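Local structure of RNA-dependent RNA polymerase (Toscana virus, 6QW0) at residues His79-Gly84 and Arg194-Ile199; Asp106-Gln111 and Leu155-Ile160; Val126-Thr131 and Arg144-Lys149. The protein carries in its N-terminal part a manganese-binding cap-snatching endonuclease of the viral L protein, which probably cleaves capped host RNA to prime viral transcription. All coordinates share one frame; numbering follows the deposited sequence. Where two conformers were deposited one is given.

Contact 1. Residues His79-Gly84 and Arg194-Ile199; sequences HDFTFG and RLARDI. With MN3 (manganese (III) ion), chain C; SO4 (sulfate ion), chain E.
Phe81 meets Ala196 and Leu195 where the last turn of helix 77-82 lies against helix 183-203, and the evidence is apolar contact without any hydrogen bond between the segments. The backbones come nearest at Phe81 and Ala196, whose CA atoms are 6.4 Å apart, a close spacing allowed by the small alanine. Phe81 CD1 reaches Ala196 CB at 3.7 Å, and farther out on the ring Phe81 CZ lies 4.0 Å from Leu195 CD2. The ring gets there because its CG stands opposite the backbone N (chi1 -175°), swinging it across to the other helix; both methyl groups approach it obliquely. Thr82 adds a looser contact, its OG1 4.1 Å from Ala196 CB, while that hydroxyl is bonded to Lys78 O one turn back. Arg192 joins the two helices again, making a cation-pi contact with the Phe81 ring and donating to Phe81 O.

The polar bonds of both segments lie away from this apolar patch. Arg194 runs extended, and its NH2 donates to sulfate O2 at 2.9 Å, nearly straight at 166° and in the guanidinium plane; the ion, probably from the crystallisation liquor, also binds Ser26.

On the metal side His79 NE2 coordinates manganese at 2.3 Å. Its ND1 donates in the ring plane to Asp80 OD1 at 2.9 Å, 160° at the hydrogen; metal and carboxylate together fix the ring's rotation. A helix-borne histidine joining Asp114, Glu128 and Phe129 O at the metal is characteristic of the histidine-containing class of cap-snatching endonucleases.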
loop_
_atom_site.group_PDB
_atom_site.type_symbol
_atom_site.label_atom_id
_atom_site.label_comp_id
_atom_site.label_asym_id
_atom_site.label_seq_id
_atom_site.Cartn_x
_atom_site.Cartn_y
_atom_site.Cartn_z
ATOM N N HIS A 79 -5.835 -4.861 5.900
ATOM C CA HIS A 79 -4.968 -3.911 5.205
ATOM C C HIS A 79 -3.553 -4.464 5.071
ATOM O O HIS A 79 -2.979 -4.486 3.971
ATOM C CB HIS A 79 -4.995 -2.585 5.974
ATOM C CG HIS A 79 -3.991 -1.563 5.529
ATOM N ND1 HIS A 79 -2.659 -1.617 5.880
ATOM C CD2 HIS A 79 -4.151 -0.417 4.824
ATOM C CE1 HIS A 79 -2.030 -0.564 5.383
ATOM N NE2 HIS A 79 -2.915 0.182 4.745
ATOM N N ASP A 80 -2.988 -4.943 6.179
ATOM C CA ASP A 80 -1.594 -5.365 6.178
ATOM C C ASP A 80 -1.389 -6.620 5.339
ATOM O O ASP A 80 -0.399 -6.723 4.614
ATOM C CB ASP A 80 -1.122 -5.578 7.616
ATOM C CG ASP A 80 -0.944 -4.267 8.356
ATOM O OD1 ASP A 80 -1.066 -3.199 7.713
ATOM O OD2 ASP A 80 -0.681 -4.299 9.574
ATOM N N PHE A 81 -2.323 -7.570 5.398
ATOM C CA PHE A 81 -2.179 -8.774 4.579
ATOM C C PHE A 81 -2.320 -8.457 3.097
ATOM O O PHE A 81 -1.554 -8.970 2.272
ATOM C CB PHE A 81 -3.195 -9.840 5.003
ATOM C CG PHE A 81 -3.033 -11.161 4.287
ATOM C CD1 PHE A 81 -3.705 -11.411 3.101
ATOM C CD2 PHE A 81 -2.219 -12.158 4.808
ATOM C CE1 PHE A 81 -3.564 -12.620 2.434
ATOM C CE2 PHE A 81 -2.072 -13.373 4.143
ATOM C CZ PHE A 81 -2.746 -13.599 2.954
ATOM N N THR A 82 -3.295 -7.620 2.736
ATOM C CA THR A 82 -3.529 -7.333 1.325
ATOM C C THR A 82 -2.264 -6.835 0.641
ATOM O O THR A 82 -1.927 -7.277 -0.462
ATOM C CB THR A 82 -4.641 -6.292 1.183
ATOM O OG1 THR A 82 -5.875 -6.854 1.642
ATOM C CG2 THR A 82 -4.776 -5.843 -0.264
ATOM N N PHE A 83 -1.541 -5.927 1.294
ATOM C CA PHE A 83 -0.425 -5.239 0.664
ATOM C C PHE A 83 0.922 -5.780 1.123
ATOM O O PHE A 83 1.961 -5.190 0.802
ATOM C CB PHE A 83 -0.546 -3.733 0.927
ATOM C CG PHE A 83 -1.798 -3.133 0.342
ATOM C CD1 PHE A 83 -1.859 -2.825 -1.005
ATOM C CD2 PHE A 83 -2.913 -2.901 1.132
ATOM C CE1 PHE A 83 -3.020 -2.289 -1.570
ATOM C CE2 PHE A 83 -4.081 -2.358 0.573
ATOM C CZ PHE A 83 -4.123 -2.047 -0.771
ATOM N N GLY A 84 0.922 -6.930 1.803
ATOM C CA GLY A 84 2.131 -7.475 2.402
ATOM C C GLY A 84 3.225 -7.816 1.416
ATOM O O GLY A 84 4.397 -7.878 1.806
ATOM N N ARG A 194 -9.272 -10.412 -1.124
ATOM C CA ARG A 194 -10.402 -11.326 -0.985
ATOM C C ARG A 194 -10.110 -12.391 0.061
ATOM O O ARG A 194 -10.971 -12.718 0.890
ATOM C CB ARG A 194 -10.719 -11.971 -2.328
ATOM C CG ARG A 194 -11.262 -10.992 -3.363
ATOM C CD ARG A 194 -11.495 -11.706 -4.672
ATOM N NE ARG A 194 -12.164 -10.857 -5.649
ATOM C CZ ARG A 194 -12.572 -11.283 -6.840
ATOM N NH1 ARG A 194 -12.377 -12.550 -7.200
ATOM N NH2 ARG A 194 -13.171 -10.442 -7.671
ATOM N N LEU A 195 -8.894 -12.929 0.048
ATOM C CA LEU A 195 -8.526 -13.937 1.033
ATOM C C LEU A 195 -8.471 -13.335 2.429
ATOM O O LEU A 195 -8.893 -13.965 3.408
ATOM C CB LEU A 195 -7.186 -14.565 0.653
ATOM C CG LEU A 195 -6.681 -15.615 1.637
ATOM C CD1 LEU A 195 -7.683 -16.776 1.727
ATOM C CD2 LEU A 195 -5.310 -16.111 1.212
ATOM N N ALA A 196 -7.959 -12.104 2.538
ATOM C CA ALA A 196 -7.902 -11.433 3.831
ATOM C C ALA A 196 -9.292 -11.218 4.406
ATOM O O ALA A 196 -9.495 -11.363 5.618
ATOM C CB ALA A 196 -7.156 -10.107 3.700
ATOM N N ARG A 197 -10.267 -10.885 3.550
ATOM C CA ARG A 197 -11.643 -10.734 4.017
ATOM C C ARG A 197 -12.198 -12.057 4.529
ATOM O O ARG A 197 -12.900 -12.086 5.546
ATOM C CB ARG A 197 -12.527 -10.198 2.896
ATOM C CG ARG A 197 -12.306 -8.725 2.592
ATOM C CD ARG A 197 -12.951 -8.327 1.284
ATOM N NE ARG A 197 -14.390 -8.588 1.255
ATOM C CZ ARG A 197 -15.274 -7.814 0.629
ATOM N NH1 ARG A 197 -14.872 -6.720 -0.006
ATOM N NH2 ARG A 197 -16.563 -8.129 0.638
ATOM N N ASP A 198 -11.911 -13.157 3.826
ATOM C CA ASP A 198 -12.377 -14.469 4.279
ATOM C C ASP A 198 -11.788 -14.807 5.641
ATOM O O ASP A 198 -12.497 -15.262 6.548
ATOM C CB ASP A 198 -12.004 -15.552 3.266
ATOM C CG ASP A 198 -12.881 -15.540 2.020
ATOM O OD1 ASP A 198 -13.994 -14.974 2.054
ATOM O OD2 ASP A 198 -12.446 -16.112 0.995
ATOM N N ILE A 199 -10.480 -14.591 5.800
ATOM C CA ILE A 199 -9.816 -14.913 7.060
ATOM C C ILE A 199 -10.322 -14.005 8.168
ATOM O O ILE A 199 -10.595 -14.457 9.285
ATOM C CB ILE A 199 -8.287 -14.809 6.895
ATOM C CG1 ILE A 199 -7.780 -15.906 5.959
ATOM C CG2 ILE A 199 -7.583 -14.881 8.253
ATOM C CD1 ILE A 199 -6.336 -15.707 5.519
HETATM MN MN MN3 C . -2.707 2.480 4.604
HETATM S S SO4 E . -12.953 -11.157 -11.391
HETATM O O1 SO4 E . -12.679 -12.223 -12.343
HETATM O O2 SO4 E . -13.734 -11.676 -10.272
HETATM O O3 SO4 E . -13.694 -10.089 -12.064
HETATM O O4 SO4 E . -11.680 -10.647 -10.903
HETATM O O HOH W 1 -2.384 2.658 6.941
HETATM O O HOH W 2 -4.746 2.941 5.699
#

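Contact 2. Residues Asp106-Gln111 and Leu155-Ile160; sequences DDSDFQ and LDRSAI. Unlike the reference sequence in segment 155-160: Asp156 (reference Asn).
Arg157 reaches across to Ser108 and Asp109 from helix 136-157. Along 155-160, Leu155 contributes through its backbone: its O accepts a hydrogen bond of 2.7 Å from Ser158 OG in the conformer described. Asp156 is deposited where the reference sequence has Asn. Arg157 then makes the contact. Its chain is extended from CG to NE, carrying the guanidinium to the 3-10 turn 107-110. NH2 donates to Asp109 OD1 at 2.8 Å (161°), a salt bridge lying in the guanidinium plane; the oxygen is met from above its carboxylate, whose plane stands 73° from the guanidinium. In the conformer given, one of two, Ser108 OG also accepts from NH2 at 2.8 Å, more bent at 140° and tilted from that plane. In that conformer Ser108 OG donates to Asp106 OD1 at 2.6 Å, while Asp109 OD2 accepts from Asp106 N at 2.9 Å.

NH2 alone bonds the turn directly; NE reaches Asp109 OD1 through one water, and NH1 holds the guanidinium to its own helix at Ala153 O. The chemistry implies that the arginine ties the helix to an acidic turn, where its charge probably offsets the repulsion between the neighbouring carboxylates of Asp106 and Asp109 and helps keep them ionised.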
loop_
_atom_site.group_PDB
_atom_site.type_symbol
_atom_site.label_atom_id
_atom_site.label_comp_id
_atom_site.label_asym_id
_atom_site.label_seq_id
_atom_site.Cartn_x
_atom_site.Cartn_y
_atom_site.Cartn_z
ATOM N N ASP A 106 5.512 19.533 14.435
ATOM C CA ASP A 106 4.054 19.606 14.469
ATOM C C ASP A 106 3.489 18.260 14.022
ATOM O O ASP A 106 4.233 17.304 13.783
ATOM C CB ASP A 106 3.536 20.787 13.634
ATOM C CG ASP A 106 3.822 20.645 12.145
ATOM O OD1 ASP A 106 4.380 19.615 11.712
ATOM O OD2 ASP A 106 3.498 21.595 11.404
ATOM N N ASP A 107 2.159 18.192 13.905
ATOM C CA ASP A 107 1.499 16.915 13.646
ATOM C C ASP A 107 1.922 16.322 12.310
ATOM O O ASP A 107 2.016 15.096 12.173
ATOM C CB ASP A 107 -0.019 17.088 13.697
ATOM C CG ASP A 107 -0.534 17.307 15.111
ATOM O OD1 ASP A 107 0.258 17.153 16.065
ATOM O OD2 ASP A 107 -1.730 17.635 15.266
ATOM N N SER A 108 2.173 17.172 11.307
ATOM C CA SER A 108 2.574 16.661 10.000
ATOM C C SER A 108 3.882 15.884 10.076
ATOM O O SER A 108 4.076 14.924 9.321
ATOM C CB SER A 108 2.697 17.810 9.001
ATOM O OG SER A 108 3.718 18.705 9.398
ATOM N N ASP A 109 4.784 16.270 10.981
ATOM C CA ASP A 109 6.056 15.566 11.092
ATOM C C ASP A 109 5.868 14.118 11.518
ATOM O O ASP A 109 6.714 13.270 11.221
ATOM C CB ASP A 109 6.967 16.279 12.095
ATOM C CG ASP A 109 7.482 17.599 11.574
ATOM O OD1 ASP A 109 8.101 17.620 10.487
ATOM O OD2 ASP A 109 7.271 18.619 12.252
ATOM N N PHE A 110 4.773 13.820 12.210
ATOM C CA PHE A 110 4.574 12.511 12.812
ATOM C C PHE A 110 3.527 11.685 12.084
ATOM O O PHE A 110 3.122 10.630 12.583
ATOM C CB PHE A 110 4.219 12.677 14.291
ATOM C CG PHE A 110 5.214 13.511 15.043
ATOM C CD1 PHE A 110 6.542 13.126 15.105
ATOM C CD2 PHE A 110 4.837 14.695 15.651
ATOM C CE1 PHE A 110 7.473 13.893 15.786
ATOM C CE2 PHE A 110 5.763 15.465 16.335
ATOM C CZ PHE A 110 7.081 15.062 16.399
ATOM N N GLN A 111 3.080 12.135 10.914
ATOM C CA GLN A 111 2.307 11.270 10.040
ATOM C C GLN A 111 3.188 10.167 9.471
ATOM O O GLN A 111 4.392 10.346 9.263
ATOM C CB GLN A 111 1.690 12.076 8.899
ATOM C CG GLN A 111 0.546 12.968 9.320
ATOM C CD GLN A 111 -0.244 13.466 8.120
ATOM O OE1 GLN A 111 0.293 14.166 7.260
ATOM N NE2 GLN A 111 -1.519 13.111 8.056
ATOM N N LEU A 155 3.055 18.383 0.204
ATOM C CA LEU A 155 3.318 19.666 -0.449
ATOM C C LEU A 155 4.403 20.443 0.295
ATOM O O LEU A 155 5.380 20.909 -0.306
ATOM C CB LEU A 155 2.038 20.503 -0.535
ATOM C CG LEU A 155 2.203 21.847 -1.257
ATOM C CD1 LEU A 155 2.663 21.613 -2.693
ATOM C CD2 LEU A 155 0.894 22.617 -1.242
ATOM N N ASP A 156 4.251 20.587 1.612
ATOM C CA ASP A 156 5.228 21.362 2.371
ATOM C C ASP A 156 6.630 20.773 2.260
ATOM O O ASP A 156 7.616 21.512 2.114
ATOM C CB ASP A 156 4.804 21.433 3.837
ATOM C CG ASP A 156 3.576 22.288 4.055
ATOM O OD1 ASP A 156 3.110 22.955 3.103
ATOM O OD2 ASP A 156 3.063 22.299 5.196
ATOM N N ARG A 157 6.743 19.444 2.331
ATOM C CA ARG A 157 8.052 18.807 2.281
ATOM C C ARG A 157 8.611 18.738 0.864
ATOM O O ARG A 157 9.814 18.529 0.696
ATOM C CB ARG A 157 7.966 17.421 2.935
ATOM C CG ARG A 157 7.980 17.575 4.476
ATOM C CD ARG A 157 7.256 16.479 5.263
ATOM N NE ARG A 157 7.165 16.910 6.667
ATOM C CZ ARG A 157 6.231 17.741 7.121
ATOM N NH1 ARG A 157 5.297 18.218 6.294
ATOM N NH2 ARG A 157 6.235 18.113 8.397
ATOM N N SER A 158 7.781 18.935 -0.160
ATOM C CA SER A 158 8.306 18.970 -1.519
ATOM C C SER A 158 9.236 20.153 -1.742
ATOM O O SER A 158 9.966 20.161 -2.739
ATOM C CB SER A 158 7.146 18.984 -2.539
ATOM O OG SER A 158 6.506 20.248 -2.659
ATOM N N ALA A 159 9.242 21.125 -0.830
ATOM C CA ALA A 159 10.192 22.221 -0.917
ATOM C C ALA A 159 11.609 21.767 -0.610
ATOM O O ALA A 159 12.565 22.471 -0.962
ATOM C CB ALA A 159 9.797 23.323 0.055
ATOM N N ILE A 160 11.751 20.618 0.047
ATOM C CA ILE A 160 13.045 20.063 0.437
ATOM C C ILE A 160 13.540 19.104 -0.632
ATOM O O ILE A 160 14.648 19.263 -1.157
ATOM C CB ILE A 160 12.942 19.372 1.801
ATOM C CG1 ILE A 160 12.493 20.377 2.860
ATOM C CG2 ILE A 160 14.280 18.718 2.183
ATOM C CD1 ILE A 160 12.303 19.754 4.194
HETATM O O HOH W 3 5.125 20.972 9.271
HETATM O O HOH W 4 9.056 16.169 8.583
#

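Contact 3. Residues Val126-Thr131 and Arg144-Lys149; sequences VVEFTT and RNKIAK. With MN3 (manganese (III) ion), chain C; SO4 (sulfate ion), chain G.
The PD-(D/E)xK nuclease core supplies this contact: strand 124-131, carrying the metal-binding Glu128, packs against helix 136-157 of a beta-alpha-beta unit, with Lys146 between them. The axes of 126-131 and 144-149 approach to 9.3 Å, and their directions differ by 140°. Glu128 CG lies 3.8 Å from Lys146 CG, the two chains crossing at a slant. Farther out, Thr130 OG1 is 3.6 Å from Lys146 CE, so the lysine's methylenes are bracketed by the two strand residues whose side chains face the helix. A bend at CB-CG (chi2 -55°) turns the outer chain of Lys146 across the strand, toward the metal side.

Two neighbouring strand residues bind manganese: Glu128 through OE2 at 2.2 Å, Phe129 through its backbone O at 2.3 Å. The glutamate's own bend (chi2 64°) brings OE2 beside that carbonyl; His79 and Asp114 complete the protein ligands. Two residues after Glu128, where the classical motif has its lysine, stands Thr130; Lys146, from the helix, puts its amine near the metal and is probably that lysine's counterpart.

A sulfate, probably from the crystallisation liquor, accepts from Thr130 OG1 at O3 (2.7 Å) and from Thr131 OG1 at O1. No direct hydrogen bond joins Lys146 to the strand; one water accepts from Lys146 NZ at 2.9 Å and donates to Glu128 OE2 at 2.7 Å.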
loop_
_atom_site.group_PDB
_atom_site.type_symbol
_atom_site.label_atom_id
_atom_site.label_comp_id
_atom_site.label_asym_id
_atom_site.label_seq_id
_atom_site.Cartn_x
_atom_site.Cartn_y
_atom_site.Cartn_z
ATOM N N VAL A 126 6.005 8.814 -1.932
ATOM C CA VAL A 126 5.135 8.533 -0.793
ATOM C C VAL A 126 3.989 7.672 -1.308
ATOM O O VAL A 126 3.329 8.038 -2.285
ATOM C CB VAL A 126 4.626 9.831 -0.139
ATOM C CG1 VAL A 126 3.605 9.534 0.943
ATOM C CG2 VAL A 126 5.805 10.650 0.429
ATOM N N VAL A 127 3.779 6.512 -0.678
ATOM C CA VAL A 127 2.786 5.542 -1.143
ATOM C C VAL A 127 1.849 5.218 0.013
ATOM O O VAL A 127 2.305 4.933 1.123
ATOM C CB VAL A 127 3.437 4.254 -1.685
ATOM C CG1 VAL A 127 2.369 3.340 -2.277
ATOM C CG2 VAL A 127 4.492 4.572 -2.740
ATOM N N GLU A 128 0.541 5.269 -0.241
ATOM C CA GLU A 128 -0.434 4.943 0.791
ATOM C C GLU A 128 -1.388 3.886 0.261
ATOM O O GLU A 128 -1.881 4.005 -0.870
ATOM C CB GLU A 128 -1.210 6.176 1.255
ATOM C CG GLU A 128 -2.281 5.867 2.285
ATOM C CD GLU A 128 -1.738 5.317 3.604
ATOM O OE1 GLU A 128 -0.548 5.498 3.940
ATOM O OE2 GLU A 128 -2.530 4.698 4.327
ATOM N N PHE A 129 -1.624 2.855 1.080
ATOM C CA PHE A 129 -2.530 1.754 0.772
ATOM C C PHE A 129 -3.843 1.940 1.523
ATOM O O PHE A 129 -3.865 2.433 2.651
ATOM C CB PHE A 129 -1.949 0.393 1.190
ATOM C CG PHE A 129 -0.523 0.131 0.763
ATOM C CD1 PHE A 129 -0.081 0.372 -0.527
ATOM C CD2 PHE A 129 0.362 -0.436 1.671
ATOM C CE1 PHE A 129 1.244 0.094 -0.884
ATOM C CE2 PHE A 129 1.678 -0.716 1.315
ATOM C CZ PHE A 129 2.111 -0.450 0.040
ATOM N N THR A 130 -4.941 1.496 0.920
ATOM C CA THR A 130 -6.205 1.543 1.639
ATOM C C THR A 130 -7.136 0.502 1.030
ATOM O O THR A 130 -6.868 -0.043 -0.043
ATOM C CB THR A 130 -6.805 2.964 1.621
ATOM O OG1 THR A 130 -7.909 3.059 2.539
ATOM C CG2 THR A 130 -7.262 3.350 0.232
ATOM N N THR A 131 -8.186 0.166 1.778
ATOM C CA THR A 131 -9.156 -0.846 1.369
ATOM C C THR A 131 -10.559 -0.269 1.491
ATOM O O THR A 131 -10.776 0.760 2.134
ATOM C CB THR A 131 -9.069 -2.112 2.236
ATOM O OG1 THR A 131 -9.524 -1.800 3.561
ATOM C CG2 THR A 131 -7.640 -2.633 2.319
ATOM N N ARG A 144 -9.238 9.179 -2.640
ATOM C CA ARG A 144 -9.214 10.629 -2.489
ATOM C C ARG A 144 -9.116 11.044 -1.030
ATOM O O ARG A 144 -8.497 12.069 -0.720
ATOM C CB ARG A 144 -10.436 11.236 -3.173
ATOM C CG ARG A 144 -10.400 10.921 -4.644
ATOM C CD ARG A 144 -11.441 11.613 -5.458
ATOM N NE ARG A 144 -11.525 10.983 -6.769
ATOM C CZ ARG A 144 -10.733 11.265 -7.799
ATOM N NH1 ARG A 144 -9.778 12.184 -7.686
ATOM N NH2 ARG A 144 -10.901 10.626 -8.945
ATOM N N ASN A 145 -9.689 10.257 -0.118
ATOM C CA ASN A 145 -9.528 10.562 1.298
ATOM C C ASN A 145 -8.067 10.446 1.724
ATOM O O ASN A 145 -7.585 11.254 2.522
ATOM C CB ASN A 145 -10.425 9.652 2.141
ATOM C CG ASN A 145 -11.897 10.034 2.035
ATOM O OD1 ASN A 145 -12.227 11.167 1.682
ATOM N ND2 ASN A 145 -12.782 9.092 2.340
ATOM N N LYS A 146 -7.338 9.460 1.189
ATOM C CA LYS A 146 -5.925 9.345 1.557
ATOM C C LYS A 146 -5.095 10.467 0.938
ATOM O O LYS A 146 -4.140 10.939 1.569
ATOM C CB LYS A 146 -5.364 7.984 1.152
ATOM C CG LYS A 146 -5.933 6.822 1.933
ATOM C CD LYS A 146 -5.776 7.007 3.424
ATOM C CE LYS A 146 -6.186 5.737 4.175
ATOM N NZ LYS A 146 -6.078 5.930 5.660
ATOM N N ILE A 147 -5.432 10.906 -0.281
ATOM C CA ILE A 147 -4.763 12.086 -0.830
ATOM C C ILE A 147 -4.992 13.280 0.085
ATOM O O ILE A 147 -4.049 13.985 0.461
ATOM C CB ILE A 147 -5.240 12.375 -2.264
ATOM C CG1 ILE A 147 -4.745 11.291 -3.215
ATOM C CG2 ILE A 147 -4.743 13.749 -2.721
ATOM C CD1 ILE A 147 -5.282 11.431 -4.611
ATOM N N ALA A 148 -6.241 13.485 0.507
ATOM C CA ALA A 148 -6.539 14.593 1.412
ATOM C C ALA A 148 -5.779 14.479 2.723
ATOM O O ALA A 148 -5.402 15.499 3.310
ATOM C CB ALA A 148 -8.043 14.653 1.684
ATOM N N LYS A 149 -5.541 13.252 3.194
ATOM C CA LYS A 149 -4.910 13.060 4.490
ATOM C C LYS A 149 -3.439 13.448 4.465
ATOM O O LYS A 149 -2.919 13.955 5.464
ATOM C CB LYS A 149 -5.082 11.605 4.924
ATOM C CG LYS A 149 -4.438 11.259 6.261
ATOM C CD LYS A 149 -4.548 9.766 6.532
ATOM C CE LYS A 149 -4.058 9.407 7.927
ATOM N NZ LYS A 149 -4.994 9.915 8.973
HETATM MN MN MN3 C . -2.707 2.480 4.604
HETATM S S SO4 G . -7.865 0.960 5.561
HETATM O O1 SO4 G . -7.606 -0.343 4.962
HETATM O O2 SO4 G . -7.452 0.917 6.958
HETATM O O3 SO4 G . -7.131 2.023 4.866
HETATM O O4 SO4 G . -9.296 1.231 5.484
HETATM O O HOH W 5 -3.339 6.219 6.431
HETATM O O HOH W 2 -4.746 2.941 5.699
HETATM O O HOH W 1 -2.384 2.658 6.941
#

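In the fold
Contacts 1 and 3 meet at the metal site: His79 comes from one, Glu128 and Phe129 from the other, and both share the two waters on the manganese. Their centres are about 17 Å apart, yet Phe83 CD2 packs on Phe129 CB at 3.4 Å, joining the residue that follows helix 77-82 to the strand beside the ligands. A second manganese lies about 5 Å from the Glu128 side chain, consistent with a two-metal nuclease centre. Contact 2, its centre about 15 Å from that of contact 3, uses the far end of the same helix 136-157; Gln111 NE2 lies 3.1 Å from Lys149 O, a probable hydrogen bond. Contacts 1 and 2 do not touch, their centres about 30 Å apart.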